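Local coordinates for protein AtGH3.15 acyl acid amido synthetase (Arabidopsis thaliana, PDB 6E1Q) that conjugates amino acids, chiefly glutamine, to indole-3-butyric acid at the cost of ATP, and also acts on the herbicide 2,4-DB, at residues 89-97 with 157-165; 538-548 with 555-566. All coordinates share one frame; numbering follows the deposited sequence. Where two conformers were deposited one is given.

Contact 1. Residues 89-97 with 157-165; sequences RPISVLLTS and LMVRTMVTS
Strand 91-97 runs parallel to strand 158-160, twisted 33° against it, with Leu94 paired to Val159 and Leu95 to Arg160. Three backbone bonds tie them: Leu94 N to Met158 O at 2.9 Å, Arg160 N to Leu94 O, and Thr96 N to Arg160 O. Water carries on from both ends of this ladder, one molecule joining Ser92 O to Met158 N and another Thr96 O to Met162 N, just where the second strand gives way to helix.

Leu157 lies across the strand, with CD1 touching Ile91 CG2 at 3.9 Å and Leu94 CG at 4.0 Å, while CD2 presses on Ser92 O. On the face carrying Leu95 and Arg160, the Leu95 fork straddles the start of the helix: CD1 rests on Met162 SD at 3.6 Å and CD2 on Ser165 OG at 3.5 Å. With CG anti to the carbonyl carbon (chi1 -65°) and chi2 extended, the fork opens toward the helix. The extended Arg160 chain crosses Val93 at about a right angle, NH1 lying 3.7 Å from Val93 CG1, and Met158 CG, from its own strand, lies over one face of the guanidinium, offset toward its rim. Thr161 caps the helix, OG1 accepting from Thr164 N at 3.1 Å and also bonding Tyr145.

Strand 105-111 pairs antiparallel with 91-97, where Ser92 and Val93 form a classic bulge opposite Leu110; strand 151-152 borders 158-160 in this four-stranded mixed sheet, and helix 112-132 packs against Met162.

Contact 2. Residues 538-548 with 555-566; sequences FDELMNFFLSR and YKTPRSVTNEEA
Tyr555 is the knob that reaches helix 538-547 from the loop. Its CG stands anti to the backbone N (chi1 179°), carrying the ring out until OH lies 3.4 Å from Met542 CA. Met542 closes over one ring face: CG sits above the centre, 3.9 Å from the centroid, and SD comes in obliquely as a Met-aromatic contact. Phe545 meets the same ring edge to edge, CD2 lying 3.7 Å from Tyr555 OH.

The Ala566 methyl is a second bump, seated in the hollow between Leu541 CD1 (3.6 Å from Ala566 CB), Phe544 CE2 and Phe545 CZ. Phe544 is held between two layers, Arg548 CD over one ring face and the Glu565-Ala566 backbone over the other, with Asn563 OD1 at its edge. That OD1 caps the incoming helix, taking Ala566 N on an in-plane lone pair. Pro558 CG props the Phe545 ring, and Thr557 CG2 touches Phe538 CD1 at 3.7 Å.

A water bridges Tyr555 OH (2.7 Å from the water oxygen), Phe538 O and Thr557 OG1; the threonine hydroxyl also bonds Asp464. With the tyrosine ring cut back to an alanine here, Met542 and Phe545 would probably face a gap and the water would lose one of its three partners. Arg548 NH1 makes a 3.3 Å salt bridge to OE2 of the poorly ordered Glu565.

The arrangement is a helix packed against a loop and the Asn563 N-capped start of helix 564-571, within the GH3 C-terminal domain and beside the sheet that holds strand 461-470.

Contact 1 closes before contact 2 opens along the chain, and the two belong to different parts of the enzyme: 89-97 with 157-165 to the GH3 N-terminal domain, 538-548 with 555-566 to the C-terminal one. Their centres are 26 Å apart and their nearest atoms about 8 Å, without touching; no sheet or helix is shared. Gln554, just ahead of Tyr555, nevertheless bonds Thr96 O, so the loop entering contact 2 is tied to the sheet of contact 1. ATP-binding Ser97 ends strand 91-97, and Val163 touches bound ligand. With the Tyr555 side chain about 9 Å from that of ATP-binding Ser98, this is consistent with the C-terminal part bordering the nucleotide site.

Contact 1. Residues 89-97 with 157-165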
loop_
_atom_site.group_PDB
_atom_site.type_symbol
_atom_site.label_atom_id
_atom_site.label_comp_id
_atom_site.label_asym_id
_atom_site.label_seq_id
_atom_site.Cartn_x
_atom_site.Cartn_y
_atom_site.Cartn_z
ATOM N N ARG A 89 -4.244 24.613 -14.363
ATOM C CA ARG A 89 -3.583 23.841 -15.398
ATOM C C ARG A 89 -4.472 22.686 -15.840
ATOM O O ARG A 89 -5.342 22.238 -15.085
ATOM C CB ARG A 89 -2.221 23.333 -14.903
ATOM C CG ARG A 89 -1.158 24.446 -14.911
ATOM C CD ARG A 89 -0.079 24.266 -13.854
ATOM N NE ARG A 89 -0.604 24.448 -12.504
ATOM C CZ ARG A 89 -0.717 23.466 -11.613
ATOM N NH1 ARG A 89 -0.323 22.240 -11.933
ATOM N NH2 ARG A 89 -1.218 23.709 -10.405
ATOM N N PRO A 90 -4.296 22.194 -17.067
ATOM C CA PRO A 90 -5.145 21.098 -17.545
ATOM C C PRO A 90 -4.975 19.840 -16.704
ATOM O O PRO A 90 -3.887 19.539 -16.210
ATOM C CB PRO A 90 -4.678 20.884 -18.997
ATOM C CG PRO A 90 -3.426 21.679 -19.149
ATOM C CD PRO A 90 -3.479 22.775 -18.146
ATOM N N ILE A 91 -6.081 19.123 -16.519
ATOM C CA ILE A 91 -6.043 17.809 -15.884
ATOM C C ILE A 91 -5.605 16.799 -16.938
ATOM O O ILE A 91 -6.259 16.650 -17.973
ATOM C CB ILE A 91 -7.413 17.439 -15.293
ATOM C CG1 ILE A 91 -7.896 18.513 -14.316
ATOM C CG2 ILE A 91 -7.392 16.035 -14.666
ATOM C CD1 ILE A 91 -6.979 18.741 -13.182
ATOM N N SER A 92 -4.496 16.103 -16.690
ATOM C CA SER A 92 -4.014 15.217 -17.747
ATOM C C SER A 92 -4.505 13.781 -17.605
ATOM O O SER A 92 -4.581 13.071 -18.612
ATOM C CB SER A 92 -2.486 15.231 -17.813
ATOM O OG SER A 92 -1.949 14.876 -16.566
ATOM N N VAL A 93 -4.831 13.329 -16.386
ATOM C CA VAL A 93 -5.409 12.004 -16.160
ATOM C C VAL A 93 -6.228 12.070 -14.887
ATOM O O VAL A 93 -6.009 12.932 -14.037
ATOM C CB VAL A 93 -4.359 10.860 -16.016
ATOM C CG1 VAL A 93 -3.827 10.427 -17.355
ATOM C CG2 VAL A 93 -3.227 11.259 -15.051
ATOM N N LEU A 94 -7.176 11.144 -14.744
ATOM C CA LEU A 94 -7.722 10.857 -13.428
ATOM C C LEU A 94 -7.117 9.576 -12.882
ATOM O O LEU A 94 -7.016 8.576 -13.591
ATOM C CB LEU A 94 -9.244 10.744 -13.417
ATOM C CG LEU A 94 -10.020 11.918 -13.991
ATOM C CD1 LEU A 94 -11.487 11.595 -14.125
ATOM C CD2 LEU A 94 -9.794 13.105 -13.062
ATOM N N LEU A 95 -6.743 9.616 -11.618
ATOM C CA LEU A 95 -6.119 8.484 -10.957
ATOM C C LEU A 95 -7.169 7.679 -10.198
ATOM O O LEU A 95 -7.942 8.245 -9.417
ATOM C CB LEU A 95 -5.033 8.969 -10.003
ATOM C CG LEU A 95 -3.815 9.669 -10.615
ATOM C CD1 LEU A 95 -2.819 10.047 -9.520
ATOM C CD2 LEU A 95 -3.115 8.839 -11.685
ATOM N N THR A 96 -7.229 6.371 -10.457
ATOM C CA THR A 96 -8.100 5.484 -9.701
ATOM C C THR A 96 -7.364 5.039 -8.447
ATOM O O THR A 96 -6.364 4.324 -8.535
ATOM C CB THR A 96 -8.513 4.277 -10.528
ATOM O OG1 THR A 96 -9.104 4.735 -11.738
ATOM C CG2 THR A 96 -9.528 3.488 -9.782
ATOM N N SER A 97 -7.874 5.437 -7.299
ATOM C CA SER A 97 -7.216 5.179 -6.032
ATOM C C SER A 97 -7.788 3.920 -5.393
ATOM O O SER A 97 -8.910 3.500 -5.695
ATOM C CB SER A 97 -7.384 6.388 -5.106
ATOM O OG SER A 97 -7.303 6.032 -3.746
ATOM N N LEU A 157 -11.013 11.783 -20.945
ATOM C CA LEU A 157 -9.869 11.764 -20.045
ATOM C C LEU A 157 -9.516 10.329 -19.680
ATOM O O LEU A 157 -10.398 9.551 -19.315
ATOM C CB LEU A 157 -10.194 12.542 -18.767
ATOM C CG LEU A 157 -9.459 13.845 -18.477
ATOM C CD1 LEU A 157 -9.894 14.406 -17.110
ATOM C CD2 LEU A 157 -7.965 13.646 -18.551
ATOM N N MET A 158 -8.227 9.987 -19.733
ATOM C CA MET A 158 -7.814 8.647 -19.344
ATOM C C MET A 158 -7.896 8.491 -17.831
ATOM O O MET A 158 -7.705 9.437 -17.066
ATOM C CB MET A 158 -6.390 8.332 -19.814
ATOM C CG MET A 158 -6.245 7.988 -21.303
ATOM S SD MET A 158 -7.380 6.721 -21.959
ATOM C CE MET A 158 -6.739 5.236 -21.169
ATOM N N VAL A 159 -8.184 7.272 -17.409
ATOM C CA VAL A 159 -8.306 6.914 -16.005
ATOM C C VAL A 159 -7.286 5.817 -15.718
ATOM O O VAL A 159 -7.369 4.733 -16.294
ATOM C CB VAL A 159 -9.729 6.439 -15.689
ATOM C CG1 VAL A 159 -9.816 6.113 -14.283
ATOM C CG2 VAL A 159 -10.735 7.524 -16.018
ATOM N N ARG A 160 -6.340 6.081 -14.826
ATOM C CA ARG A 160 -5.230 5.153 -14.617
ATOM C C ARG A 160 -4.830 5.153 -13.156
ATOM O O ARG A 160 -5.229 6.031 -12.388
ATOM C CB ARG A 160 -3.993 5.524 -15.444
ATOM C CG ARG A 160 -4.157 5.393 -16.932
ATOM C CD ARG A 160 -2.875 5.786 -17.625
ATOM N NE ARG A 160 -2.973 5.519 -19.050
ATOM C CZ ARG A 160 -2.859 6.457 -19.978
ATOM N NH1 ARG A 160 -2.633 7.715 -19.617
ATOM N NH2 ARG A 160 -2.969 6.138 -21.260
ATOM N N THR A 161 -4.000 4.172 -12.788
ATOM C CA THR A 161 -3.393 4.169 -11.460
ATOM C C THR A 161 -2.212 5.123 -11.434
ATOM O O THR A 161 -1.656 5.499 -12.475
ATOM C CB THR A 161 -2.929 2.770 -11.048
ATOM O OG1 THR A 161 -1.940 2.287 -11.970
ATOM C CG2 THR A 161 -4.122 1.796 -11.039
ATOM N N MET A 162 -1.840 5.532 -10.221
ATOM C CA MET A 162 -0.676 6.399 -10.066
ATOM C C MET A 162 0.605 5.689 -10.492
ATOM O O MET A 162 1.474 6.292 -11.146
ATOM C CB MET A 162 -0.570 6.875 -8.619
ATOM C CG MET A 162 0.740 7.551 -8.324
ATOM S SD MET A 162 0.667 9.230 -8.958
ATOM C CE MET A 162 2.104 9.277 -10.019
ATOM N N VAL A 163 0.741 4.410 -10.130
ATOM C CA VAL A 163 1.917 3.642 -10.539
ATOM C C VAL A 163 2.033 3.613 -12.058
ATOM O O VAL A 163 3.095 3.906 -12.623
ATOM C CB VAL A 163 1.857 2.222 -9.953
ATOM C CG1 VAL A 163 2.961 1.390 -10.540
ATOM C CG2 VAL A 163 1.955 2.287 -8.420
ATOM N N THR A 164 0.939 3.270 -12.748
ATOM C CA THR A 164 0.999 3.236 -14.208
ATOM C C THR A 164 1.382 4.600 -14.765
ATOM O O THR A 164 2.225 4.701 -15.661
ATOM C CB THR A 164 -0.333 2.790 -14.798
ATOM O OG1 THR A 164 -0.618 1.447 -14.394
ATOM C CG2 THR A 164 -0.288 2.878 -16.303
ATOM N N SER A 165 0.771 5.666 -14.236
ATOM C CA SER A 165 1.092 7.007 -14.711
ATOM C C SER A 165 2.556 7.335 -14.458
ATOM O O SER A 165 3.226 7.939 -15.309
ATOM C CB SER A 165 0.198 8.038 -14.016
ATOM O OG SER A 165 -1.147 7.830 -14.386
HETATM O O HOH W 1 -6.182 11.430 -20.378
HETATM O O HOH W 2 -3.769 5.177 -8.145
#

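Contact 2. Residues 538-548 with 555-566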
loop_
_atom_site.group_PDB
_atom_site.type_symbol
_atom_site.label_atom_id
_atom_site.label_comp_id
_atom_site.label_asym_id
_atom_site.label_seq_id
_atom_site.Cartn_x
_atom_site.Cartn_y
_atom_site.Cartn_z
ATOM N N PHE A 538 -7.822 -17.437 1.913
ATOM C CA PHE A 538 -7.741 -16.013 1.642
ATOM C C PHE A 538 -7.381 -15.720 0.190
ATOM O O PHE A 538 -7.644 -14.610 -0.278
ATOM C CB PHE A 538 -6.765 -15.362 2.620
ATOM C CG PHE A 538 -7.388 -15.091 3.950
ATOM C CD1 PHE A 538 -8.109 -13.922 4.157
ATOM C CD2 PHE A 538 -7.317 -16.029 4.971
ATOM C CE1 PHE A 538 -8.730 -13.669 5.379
ATOM C CE2 PHE A 538 -7.938 -15.791 6.209
ATOM C CZ PHE A 538 -8.644 -14.604 6.408
ATOM N N ASP A 539 -6.822 -16.698 -0.533
ATOM C CA ASP A 539 -6.761 -16.600 -1.993
ATOM C C ASP A 539 -8.131 -16.790 -2.629
ATOM O O ASP A 539 -8.459 -16.107 -3.603
ATOM C CB ASP A 539 -5.785 -17.616 -2.563
ATOM C CG ASP A 539 -4.375 -17.268 -2.255
ATOM O OD1 ASP A 539 -4.155 -16.145 -1.748
ATOM O OD2 ASP A 539 -3.491 -18.095 -2.538
ATOM N N GLU A 540 -8.944 -17.713 -2.105
ATOM C CA GLU A 540 -10.316 -17.827 -2.595
ATOM C C GLU A 540 -11.081 -16.531 -2.357
ATOM O O GLU A 540 -11.823 -16.065 -3.229
ATOM C CB GLU A 540 -11.042 -19.003 -1.924
ATOM C CG GLU A 540 -12.520 -19.155 -2.379
ATOM C CD GLU A 540 -13.239 -20.377 -1.771
ATOM O OE1 GLU A 540 -12.595 -21.154 -1.042
ATOM O OE2 GLU A 540 -14.453 -20.562 -2.022
ATOM N N LEU A 541 -10.915 -15.942 -1.174
ATOM C CA LEU A 541 -11.554 -14.668 -0.886
ATOM C C LEU A 541 -11.115 -13.624 -1.894
ATOM O O LEU A 541 -11.938 -12.908 -2.471
ATOM C CB LEU A 541 -11.211 -14.220 0.542
ATOM C CG LEU A 541 -11.878 -12.914 0.994
ATOM C CD1 LEU A 541 -13.411 -13.085 1.069
ATOM C CD2 LEU A 541 -11.339 -12.446 2.328
ATOM N N MET A 542 -9.807 -13.547 -2.133
ATOM C CA MET A 542 -9.271 -12.565 -3.063
ATOM C C MET A 542 -9.842 -12.754 -4.460
ATOM O O MET A 542 -10.255 -11.781 -5.105
ATOM C CB MET A 542 -7.746 -12.662 -3.089
ATOM C CG MET A 542 -7.134 -12.061 -4.335
ATOM S SD MET A 542 -5.418 -11.633 -4.131
ATOM C CE MET A 542 -4.872 -13.201 -4.729
ATOM N N ASN A 543 -9.872 -13.998 -4.946
ATOM C CA ASN A 543 -10.358 -14.244 -6.305
ATOM C C ASN A 543 -11.835 -13.899 -6.426
ATOM O O ASN A 543 -12.311 -13.518 -7.508
ATOM C CB ASN A 543 -10.107 -15.702 -6.700
ATOM C CG ASN A 543 -8.634 -15.989 -6.947
ATOM O OD1 ASN A 543 -7.874 -15.102 -7.335
ATOM N ND2 ASN A 543 -8.230 -17.234 -6.748
ATOM N N PHE A 544 -12.569 -14.021 -5.322
ATOM C CA PHE A 544 -13.961 -13.602 -5.307
ATOM C C PHE A 544 -14.080 -12.109 -5.605
ATOM O O PHE A 544 -14.875 -11.694 -6.458
ATOM C CB PHE A 544 -14.579 -13.946 -3.950
ATOM C CG PHE A 544 -15.937 -13.363 -3.753
ATOM C CD1 PHE A 544 -17.048 -13.947 -4.337
ATOM C CD2 PHE A 544 -16.099 -12.206 -3.003
ATOM C CE1 PHE A 544 -18.303 -13.393 -4.166
ATOM C CE2 PHE A 544 -17.352 -11.644 -2.827
ATOM C CZ PHE A 544 -18.452 -12.236 -3.407
ATOM N N PHE A 545 -13.280 -11.282 -4.915
ATOM C CA PHE A 545 -13.346 -9.841 -5.153
ATOM C C PHE A 545 -12.812 -9.471 -6.539
ATOM O O PHE A 545 -13.364 -8.580 -7.202
ATOM C CB PHE A 545 -12.598 -9.088 -4.047
ATOM C CG PHE A 545 -13.291 -9.145 -2.710
ATOM C CD1 PHE A 545 -14.553 -8.573 -2.538
ATOM C CD2 PHE A 545 -12.699 -9.774 -1.628
ATOM C CE1 PHE A 545 -15.202 -8.633 -1.297
ATOM C CE2 PHE A 545 -13.338 -9.837 -0.383
ATOM C CZ PHE A 545 -14.592 -9.271 -0.225
ATOM N N LEU A 546 -11.762 -10.159 -7.004
ATOM C CA LEU A 546 -11.190 -9.871 -8.322
ATOM C C LEU A 546 -12.207 -10.115 -9.427
ATOM O O LEU A 546 -12.324 -9.323 -10.373
ATOM C CB LEU A 546 -9.952 -10.737 -8.559
ATOM C CG LEU A 546 -8.743 -10.560 -7.633
ATOM C CD1 LEU A 546 -7.574 -11.358 -8.201
ATOM C CD2 LEU A 546 -8.389 -9.095 -7.497
ATOM N N SER A 547 -12.921 -11.238 -9.341
ATOM C CA SER A 547 -13.989 -11.552 -10.284
ATOM C C SER A 547 -15.101 -10.505 -10.282
ATOM O O SER A 547 -15.881 -10.437 -11.239
ATOM C CB SER A 547 -14.537 -12.925 -9.933
ATOM O OG SER A 547 -15.510 -12.771 -8.910
ATOM N N ARG A 548 -15.188 -9.680 -9.236
ATOM C CA ARG A 548 -16.205 -8.642 -9.165
ATOM C C ARG A 548 -15.653 -7.252 -9.436
ATOM O O ARG A 548 -16.333 -6.263 -9.153
ATOM C CB ARG A 548 -16.946 -8.705 -7.812
ATOM C CG ARG A 548 -17.441 -10.113 -7.544
ATOM C CD ARG A 548 -17.952 -10.370 -6.144
ATOM N NE ARG A 548 -18.802 -9.303 -5.616
ATOM C CZ ARG A 548 -20.134 -9.395 -5.520
ATOM N NH1 ARG A 548 -20.777 -10.472 -5.979
ATOM N NH2 ARG A 548 -20.833 -8.388 -5.010
ATOM N N TYR A 555 -5.220 -4.820 -4.640
ATOM C CA TYR A 555 -5.977 -5.653 -3.712
ATOM C C TYR A 555 -5.259 -5.766 -2.371
ATOM O O TYR A 555 -4.051 -6.023 -2.315
ATOM C CB TYR A 555 -6.215 -7.051 -4.283
ATOM C CG TYR A 555 -6.987 -7.920 -3.313
ATOM C CD1 TYR A 555 -8.386 -7.926 -3.321
ATOM C CD2 TYR A 555 -6.326 -8.705 -2.369
ATOM C CE1 TYR A 555 -9.107 -8.712 -2.413
ATOM C CE2 TYR A 555 -7.035 -9.488 -1.463
ATOM C CZ TYR A 555 -8.429 -9.488 -1.492
ATOM O OH TYR A 555 -9.150 -10.267 -0.593
ATOM N N LYS A 556 -6.016 -5.582 -1.290
ATOM C CA LYS A 556 -5.570 -5.895 0.058
ATOM C C LYS A 556 -6.640 -6.738 0.723
ATOM O O LYS A 556 -7.834 -6.527 0.500
ATOM C CB LYS A 556 -5.334 -4.634 0.912
ATOM C CG LYS A 556 -4.806 -3.425 0.169
ATOM C CD LYS A 556 -4.705 -2.237 1.119
ATOM C CE LYS A 556 -4.781 -0.919 0.383
ATOM N NZ LYS A 556 -3.622 -0.045 0.680
ATOM N N THR A 557 -6.217 -7.676 1.552
ATOM C CA THR A 557 -7.198 -8.415 2.331
ATOM C C THR A 557 -7.995 -7.458 3.210
ATOM O O THR A 557 -7.406 -6.781 4.064
ATOM C CB THR A 557 -6.520 -9.481 3.187
ATOM O OG1 THR A 557 -5.786 -10.373 2.334
ATOM C CG2 THR A 557 -7.574 -10.271 3.953
ATOM N N PRO A 558 -9.302 -7.321 3.005
ATOM C CA PRO A 558 -10.090 -6.465 3.904
ATOM C C PRO A 558 -10.108 -7.082 5.291
ATOM O O PRO A 558 -10.202 -8.302 5.439
ATOM C CB PRO A 558 -11.485 -6.468 3.270
ATOM C CG PRO A 558 -11.558 -7.818 2.605
ATOM C CD PRO A 558 -10.156 -8.125 2.111
ATOM N N ARG A 559 -10.000 -6.243 6.310
ATOM C CA ARG A 559 -9.929 -6.767 7.670
ATOM C C ARG A 559 -11.297 -7.062 8.280
ATOM O O ARG A 559 -11.365 -7.651 9.361
ATOM C CB ARG A 559 -9.156 -5.803 8.557
ATOM C CG ARG A 559 -7.719 -5.641 8.133
ATOM C CD ARG A 559 -7.080 -6.979 7.803
ATOM N NE ARG A 559 -5.632 -6.857 7.642
ATOM C CZ ARG A 559 -4.821 -7.859 7.307
ATOM N NH1 ARG A 559 -5.303 -9.079 7.080
ATOM N NH2 ARG A 559 -3.518 -7.642 7.210
ATOM N N SER A 560 -12.386 -6.654 7.640
ATOM C CA SER A 560 -13.683 -7.228 7.962
ATOM C C SER A 560 -14.500 -7.316 6.684
ATOM O O SER A 560 -14.271 -6.569 5.730
ATOM C CB SER A 560 -14.421 -6.421 9.037
ATOM O OG SER A 560 -14.897 -5.215 8.501
ATOM N N VAL A 561 -15.460 -8.237 6.678
ATOM C CA VAL A 561 -16.255 -8.542 5.497
ATOM C C VAL A 561 -17.731 -8.454 5.864
ATOM O O VAL A 561 -18.145 -8.973 6.909
ATOM C CB VAL A 561 -15.916 -9.936 4.940
ATOM C CG1 VAL A 561 -16.814 -10.255 3.794
ATOM C CG2 VAL A 561 -14.465 -9.988 4.482
ATOM N N THR A 562 -18.518 -7.783 5.016
ATOM C CA THR A 562 -19.972 -7.768 5.128
ATOM C C THR A 562 -20.683 -8.401 3.950
ATOM O O THR A 562 -21.832 -8.828 4.111
ATOM C CB THR A 562 -20.515 -6.336 5.268
ATOM O OG1 THR A 562 -19.869 -5.475 4.317
ATOM C CG2 THR A 562 -20.290 -5.810 6.686
ATOM N N ASN A 563 -20.051 -8.466 2.778
ATOM C CA ASN A 563 -20.708 -9.030 1.606
ATOM C C ASN A 563 -21.035 -10.499 1.831
ATOM O O ASN A 563 -20.175 -11.289 2.235
ATOM C CB ASN A 563 -19.822 -8.867 0.375
ATOM C CG ASN A 563 -20.410 -9.536 -0.844
ATOM O OD1 ASN A 563 -20.304 -10.752 -1.006
ATOM N ND2 ASN A 563 -21.051 -8.746 -1.706
ATOM N N GLU A 564 -22.288 -10.862 1.552
ATOM C CA GLU A 564 -22.787 -12.182 1.917
ATOM C C GLU A 564 -22.116 -13.295 1.120
ATOM O O GLU A 564 -21.963 -14.408 1.630
ATOM C CB GLU A 564 -24.307 -12.238 1.735
ATOM C CG GLU A 564 -25.115 -11.546 2.840
ATOM C CD GLU A 564 -24.838 -12.110 4.231
ATOM O OE1 GLU A 564 -25.031 -11.376 5.227
ATOM O OE2 GLU A 564 -24.432 -13.287 4.331
ATOM N N GLU A 565 -21.721 -13.030 -0.128
ATOM C CA GLU A 565 -21.039 -14.074 -0.889
ATOM C C GLU A 565 -19.607 -14.272 -0.398
ATOM O O GLU A 565 -19.101 -15.398 -0.397
ATOM C CB GLU A 565 -21.067 -13.757 -2.385
ATOM C CG GLU A 565 -22.410 -13.970 -3.098
ATOM C CD GLU A 565 -22.808 -12.766 -3.935
ATOM O OE1 GLU A 565 -23.005 -11.670 -3.369
ATOM O OE2 GLU A 565 -22.902 -12.912 -5.172
ATOM N N ALA A 566 -18.951 -13.216 0.072
ATOM C CA ALA A 566 -17.630 -13.418 0.656
ATOM C C ALA A 566 -17.730 -14.119 2.012
ATOM O O ALA A 566 -16.913 -14.995 2.331
ATOM C CB ALA A 566 -16.907 -12.081 0.767
HETATM O O HOH W 3 -7.715 -12.131 0.782
#